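Beta-glucuronidase (Dictyoglomus thermophilum, PDB 6XXW) probably hydrolyses beta-D-glucuronides, releasing glucuronic acid. Local coordinates at residues K330-Y344 against Y355-G367. Sequence-based numbering, arbitrary orientation.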
loop_
_atom_site.group_PDB
_atom_site.type_symbol
_atom_site.label_atom_id
_atom_site.label_comp_id
_atom_site.label_asym_id
_atom_site.label_seq_id
_atom_site.Cartn_x
_atom_site.Cartn_y
_atom_site.Cartn_z
ATOM N N LYS A 330 -16.017 -0.823 21.500
ATOM C CA LYS A 330 -15.909 -0.021 22.713
ATOM C C LYS A 330 -14.854 1.069 22.563
ATOM O O LYS A 330 -15.072 2.210 22.993
ATOM C CB LYS A 330 -15.602 -0.922 23.914
ATOM C CG LYS A 330 -16.810 -1.729 24.411
ATOM C CD LYS A 330 -17.909 -0.832 25.009
ATOM C CE LYS A 330 -17.688 -0.573 26.497
ATOM N NZ LYS A 330 -18.769 0.257 27.119
ATOM N N TRP A 331 -13.721 0.748 21.920
ATOM C CA TRP A 331 -12.659 1.738 21.704
ATOM C C TRP A 331 -13.148 2.942 20.896
ATOM O O TRP A 331 -12.876 4.103 21.245
ATOM C CB TRP A 331 -11.483 1.070 20.990
ATOM C CG TRP A 331 -10.425 2.027 20.505
ATOM C CD1 TRP A 331 -9.420 2.572 21.242
ATOM C CD2 TRP A 331 -10.267 2.532 19.173
ATOM N NE1 TRP A 331 -8.639 3.395 20.453
ATOM C CE2 TRP A 331 -9.142 3.389 19.179
ATOM C CE3 TRP A 331 -10.972 2.353 17.984
ATOM C CZ2 TRP A 331 -8.707 4.064 18.036
ATOM C CZ3 TRP A 331 -10.544 3.021 16.842
ATOM C CH2 TRP A 331 -9.423 3.874 16.877
ATOM N N ILE A 332 -13.847 2.688 19.791
ATOM C CA ILE A 332 -14.304 3.782 18.935
ATOM C C ILE A 332 -15.523 4.499 19.495
ATOM O O ILE A 332 -15.881 5.579 19.008
ATOM C CB ILE A 332 -14.552 3.215 17.523
ATOM C CG1 ILE A 332 -14.364 4.314 16.458
ATOM C CG2 ILE A 332 -15.941 2.556 17.423
ATOM C CD1 ILE A 332 -14.570 3.812 15.034
ATOM N N GLY A 333 -16.155 3.955 20.530
ATOM C CA GLY A 333 -17.293 4.608 21.147
ATOM C C GLY A 333 -18.628 4.249 20.543
ATOM O O GLY A 333 -19.601 4.995 20.731
ATOM N N ALA A 334 -18.702 3.150 19.801
ATOM C CA ALA A 334 -19.976 2.706 19.259
ATOM C C ALA A 334 -20.815 2.086 20.362
ATOM O O ALA A 334 -20.294 1.555 21.340
ATOM C CB ALA A 334 -19.764 1.685 18.143
ATOM N N ASN A 335 -22.131 2.146 20.195
ATOM C CA ASN A 335 -23.018 1.504 21.148
ATOM C C ASN A 335 -23.951 0.498 20.490
ATOM O O ASN A 335 -24.816 -0.057 21.176
ATOM C CB ASN A 335 -23.815 2.565 21.920
ATOM C CG ASN A 335 -24.698 3.422 21.019
ATOM O OD1 ASN A 335 -25.022 3.040 19.891
ATOM N ND2 ASN A 335 -25.108 4.588 21.527
ATOM N N SER A 336 -23.798 0.239 19.187
ATOM C CA SER A 336 -24.784 -0.566 18.474
ATOM C C SER A 336 -24.227 -1.039 17.138
ATOM O O SER A 336 -23.314 -0.433 16.581
ATOM C CB SER A 336 -26.076 0.233 18.228
ATOM O OG SER A 336 -25.818 1.438 17.510
ATOM N N PHE A 337 -24.822 -2.115 16.604
ATOM C CA PHE A 337 -24.629 -2.440 15.195
ATOM C C PHE A 337 -25.847 -3.187 14.673
ATOM O O PHE A 337 -26.709 -3.630 15.433
ATOM C CB PHE A 337 -23.339 -3.248 14.936
ATOM C CG PHE A 337 -23.308 -4.605 15.579
ATOM C CD1 PHE A 337 -23.814 -5.723 14.922
ATOM C CD2 PHE A 337 -22.715 -4.773 16.821
ATOM C CE1 PHE A 337 -23.761 -6.987 15.524
ATOM C CE2 PHE A 337 -22.661 -6.026 17.425
ATOM C CZ PHE A 337 -23.185 -7.135 16.772
ATOM N N ARG A 338 -25.917 -3.299 13.351
ATOM C CA ARG A 338 -26.930 -4.095 12.672
ATOM C C ARG A 338 -26.251 -5.340 12.124
ATOM O O ARG A 338 -25.123 -5.269 11.632
ATOM C CB ARG A 338 -27.609 -3.292 11.539
ATOM C CG ARG A 338 -28.588 -4.113 10.670
ATOM C CD ARG A 338 -29.424 -3.220 9.729
ATOM N NE ARG A 338 -28.581 -2.374 8.881
ATOM C CZ ARG A 338 -28.445 -2.509 7.563
ATOM N NH1 ARG A 338 -29.093 -3.463 6.897
ATOM N NH2 ARG A 338 -27.663 -1.673 6.906
ATOM N N THR A 339 -26.920 -6.491 12.230
ATOM C CA THR A 339 -26.382 -7.729 11.668
ATOM C C THR A 339 -26.690 -7.816 10.172
ATOM O O THR A 339 -27.353 -8.731 9.684
ATOM C CB THR A 339 -26.916 -8.960 12.404
ATOM O OG1 THR A 339 -28.282 -9.217 12.037
ATOM C CG2 THR A 339 -26.805 -8.808 13.941
ATOM N N SER A 340 -26.192 -6.833 9.430
ATOM C CA SER A 340 -26.276 -6.900 7.979
ATOM C C SER A 340 -25.545 -8.144 7.477
ATOM O O SER A 340 -24.415 -8.411 7.901
ATOM C CB SER A 340 -25.679 -5.623 7.383
ATOM O OG SER A 340 -24.584 -5.160 8.160
ATOM N N HIS A 341 -26.193 -8.948 6.618
ATOM C CA HIS A 341 -27.618 -8.878 6.279
ATOM C C HIS A 341 -28.253 -10.240 6.538
ATOM O O HIS A 341 -28.828 -10.837 5.634
ATOM C CB HIS A 341 -27.831 -8.507 4.803
ATOM C CG HIS A 341 -27.225 -7.195 4.405
ATOM N ND1 HIS A 341 -27.680 -5.988 4.894
ATOM C CD2 HIS A 341 -26.202 -6.901 3.568
ATOM C CE1 HIS A 341 -26.968 -5.006 4.367
ATOM N NE2 HIS A 341 -26.062 -5.534 3.562
ATOM N N TYR A 342 -28.120 -10.747 7.754
ATOM C CA TYR A 342 -28.520 -12.113 8.068
ATOM C C TYR A 342 -28.306 -12.281 9.563
ATOM O O TYR A 342 -27.564 -11.494 10.171
ATOM C CB TYR A 342 -27.703 -13.138 7.266
ATOM C CG TYR A 342 -26.254 -12.723 7.086
ATOM C CD1 TYR A 342 -25.327 -12.902 8.115
ATOM C CD2 TYR A 342 -25.821 -12.132 5.901
ATOM C CE1 TYR A 342 -24.001 -12.492 7.965
ATOM C CE2 TYR A 342 -24.487 -11.710 5.743
ATOM C CZ TYR A 342 -23.598 -11.894 6.772
ATOM O OH TYR A 342 -22.300 -11.490 6.599
ATOM N N PRO A 343 -28.935 -13.265 10.197
ATOM C CA PRO A 343 -28.644 -13.500 11.610
ATOM C C PRO A 343 -27.183 -13.887 11.777
ATOM O O PRO A 343 -26.615 -14.616 10.955
ATOM C CB PRO A 343 -29.591 -14.649 11.987
ATOM C CG PRO A 343 -30.720 -14.541 10.963
ATOM C CD PRO A 343 -30.036 -14.119 9.702
ATOM N N TYR A 344 -26.568 -13.372 12.832
ATOM C CA TYR A 344 -25.193 -13.736 13.123
ATOM C C TYR A 344 -25.168 -14.957 14.043
ATOM O O TYR A 344 -26.202 -15.483 14.471
ATOM C CB TYR A 344 -24.426 -12.560 13.736
ATOM C CG TYR A 344 -24.098 -11.423 12.776
ATOM C CD1 TYR A 344 -24.467 -11.477 11.428
ATOM C CD2 TYR A 344 -23.409 -10.289 13.226
ATOM C CE1 TYR A 344 -24.166 -10.405 10.548
ATOM C CE2 TYR A 344 -23.109 -9.234 12.368
ATOM C CZ TYR A 344 -23.486 -9.298 11.031
ATOM O OH TYR A 344 -23.175 -8.226 10.214
ATOM N N TYR A 355 -20.966 -7.012 26.486
ATOM C CA TYR A 355 -20.338 -5.723 26.245
ATOM C C TYR A 355 -21.322 -4.558 26.294
ATOM O O TYR A 355 -20.890 -3.407 26.366
ATOM C CB TYR A 355 -19.645 -5.735 24.875
ATOM C CG TYR A 355 -18.236 -6.301 24.862
ATOM C CD1 TYR A 355 -17.131 -5.458 24.963
ATOM C CD2 TYR A 355 -18.011 -7.670 24.727
ATOM C CE1 TYR A 355 -15.837 -5.962 24.946
ATOM C CE2 TYR A 355 -16.716 -8.190 24.700
ATOM C CZ TYR A 355 -15.632 -7.325 24.820
ATOM O OH TYR A 355 -14.338 -7.811 24.799
ATOM N N GLY A 356 -22.623 -4.817 26.236
ATOM C CA GLY A 356 -23.599 -3.738 26.221
ATOM C C GLY A 356 -23.645 -3.017 24.891
ATOM O O GLY A 356 -23.511 -1.792 24.821
ATOM N N ILE A 357 -23.824 -3.781 23.820
ATOM C CA ILE A 357 -23.956 -3.255 22.471
ATOM C C ILE A 357 -25.358 -3.596 21.985
ATOM O O ILE A 357 -25.769 -4.757 22.037
ATOM C CB ILE A 357 -22.889 -3.838 21.525
ATOM C CG1 ILE A 357 -21.474 -3.491 22.019
ATOM C CG2 ILE A 357 -23.153 -3.386 20.068
ATOM C CD1 ILE A 357 -21.086 -2.012 21.872
ATOM N N ALA A 358 -26.096 -2.584 21.543
ATOM C CA ALA A 358 -27.453 -2.793 21.065
ATOM C C ALA A 358 -27.401 -3.321 19.641
ATOM O O ALA A 358 -26.659 -2.799 18.805
ATOM C CB ALA A 358 -28.249 -1.488 21.130
ATOM N N VAL A 359 -28.189 -4.352 19.358
ATOM C CA VAL A 359 -28.133 -5.051 18.083
ATOM C C VAL A 359 -29.484 -4.933 17.379
ATOM O O VAL A 359 -30.528 -5.240 17.965
ATOM C CB VAL A 359 -27.747 -6.528 18.281
ATOM C CG1 VAL A 359 -27.818 -7.269 16.970
ATOM C CG2 VAL A 359 -26.342 -6.625 18.880
ATOM N N ILE A 360 -29.458 -4.493 16.128
ATOM C CA ILE A 360 -30.586 -4.657 15.213
ATOM C C ILE A 360 -30.305 -5.938 14.444
ATOM O O ILE A 360 -29.385 -5.979 13.624
ATOM C CB ILE A 360 -30.726 -3.463 14.252
ATOM C CG1 ILE A 360 -30.868 -2.144 15.020
ATOM C CG2 ILE A 360 -31.924 -3.666 13.323
ATOM C CD1 ILE A 360 -30.659 -0.892 14.161
ATOM N N GLU A 361 -31.079 -6.991 14.685
ATOM C CA GLU A 361 -30.801 -8.245 14.003
ATOM C C GLU A 361 -31.717 -8.401 12.799
ATOM O O GLU A 361 -32.928 -8.174 12.891
ATOM C CB GLU A 361 -30.922 -9.450 14.929
ATOM C CG GLU A 361 -30.495 -10.725 14.216
ATOM C CD GLU A 361 -30.085 -11.810 15.169
ATOM O OE1 GLU A 361 -30.750 -11.938 16.218
ATOM O OE2 GLU A 361 -29.103 -12.521 14.866
ATOM N N GLU A 362 -31.123 -8.784 11.671
ATOM C CA GLU A 362 -31.752 -8.694 10.366
ATOM C C GLU A 362 -31.896 -10.072 9.730
ATOM O O GLU A 362 -30.967 -10.893 9.767
ATOM C CB GLU A 362 -30.920 -7.775 9.462
ATOM C CG GLU A 362 -31.492 -7.544 8.095
ATOM C CD GLU A 362 -30.835 -6.360 7.440
ATOM O OE1 GLU A 362 -31.158 -5.209 7.834
ATOM O OE2 GLU A 362 -29.984 -6.584 6.555
ATOM N N ALA A 363 -33.067 -10.309 9.143
ATOM C CA ALA A 363 -33.323 -11.502 8.351
ATOM C C ALA A 363 -32.577 -11.433 7.019
ATOM O O ALA A 363 -32.295 -10.343 6.509
ATOM C CB ALA A 363 -34.826 -11.648 8.102
ATOM N N PRO A 364 -32.290 -12.591 6.408
ATOM C CA PRO A 364 -31.443 -12.603 5.203
ATOM C C PRO A 364 -32.145 -12.206 3.910
ATOM O O PRO A 364 -31.755 -12.684 2.836
ATOM C CB PRO A 364 -30.969 -14.066 5.120
ATOM C CG PRO A 364 -31.588 -14.779 6.258
ATOM C CD PRO A 364 -32.676 -13.951 6.817
ATOM N N ALA A 365 -33.159 -11.339 3.988
ATOM C CA ALA A 365 -33.901 -10.887 2.809
ATOM C C ALA A 365 -33.173 -9.705 2.159
ATOM O O ALA A 365 -33.630 -8.560 2.133
ATOM C CB ALA A 365 -35.334 -10.526 3.181
ATOM N N VAL A 366 -32.005 -10.020 1.618
ATOM C CA VAL A 366 -31.156 -9.067 0.919
ATOM C C VAL A 366 -30.951 -9.615 -0.485
ATOM O O VAL A 366 -30.921 -10.831 -0.694
ATOM C CB VAL A 366 -29.812 -8.857 1.664
ATOM C CG1 VAL A 366 -29.070 -10.189 1.849
ATOM C CG2 VAL A 366 -28.923 -7.810 0.944
ATOM N N GLY A 367 -30.832 -8.716 -1.457
ATOM C CA GLY A 367 -30.765 -9.134 -2.837
ATOM C C GLY A 367 -32.101 -9.214 -3.539
ATOM O O GLY A 367 -32.155 -9.704 -4.675
HETATM O O HOH W 1 -21.629 0.837 24.317
#
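Glu-362 spreads its carboxylate between two side chains of 330-344. OE1 takes a hydrogen bond from Arg-338 NH1 at 2.9 Å, part of a salt bridge, on its syn side, although the guanidinium and carboxylate planes stand 48° apart. OE2 receives His-341 ND1 at 2.9 Å, almost along its C-O axis, with ring and carboxylate nearly coplanar (6°). The glutamate reaches both because CG lies anti to the backbone N (chi1 -177°) and the chain continues extended. Ser-412 OG adds a further bond to OE1, so that three side chains grip the carboxylate, and Arg-338 NH2 pairs with Glu-505. Val-366 CG2 covers one face of the imidazole, 4.2 Å from the ring centroid. Thr-339 OG1 accepts Glu-362 N at 2.9 Å and donates to Tyr-342 O, tying the end of strand 358-362 to the loop after strand 336-338, which has a cis peptide bond between Ser-340 and His-341. Strands 336-338 and 358-362 are parallel neighbours in the TIM barrel, joined through helix 346-355 as a beta-alpha-beta unit; their ladder includes Phe-337 N to Ala-358 O and Ile-360 N to Phe-337 O. On the helix side of the sheet, Val-359 CG2 sits over one face of the Phe-337 ring, 3.8 Å from CZ, while Ile-357 CG2 meets CD2 obliquely. At the opposite end from Glu-362 the packing thins: CG of exposed Lys-330 rests at the edge of the partly exposed Tyr-355 ring, 3.8 Å from CD1, and a water bridges Ala-334 O, weakly, to Gly-356 O.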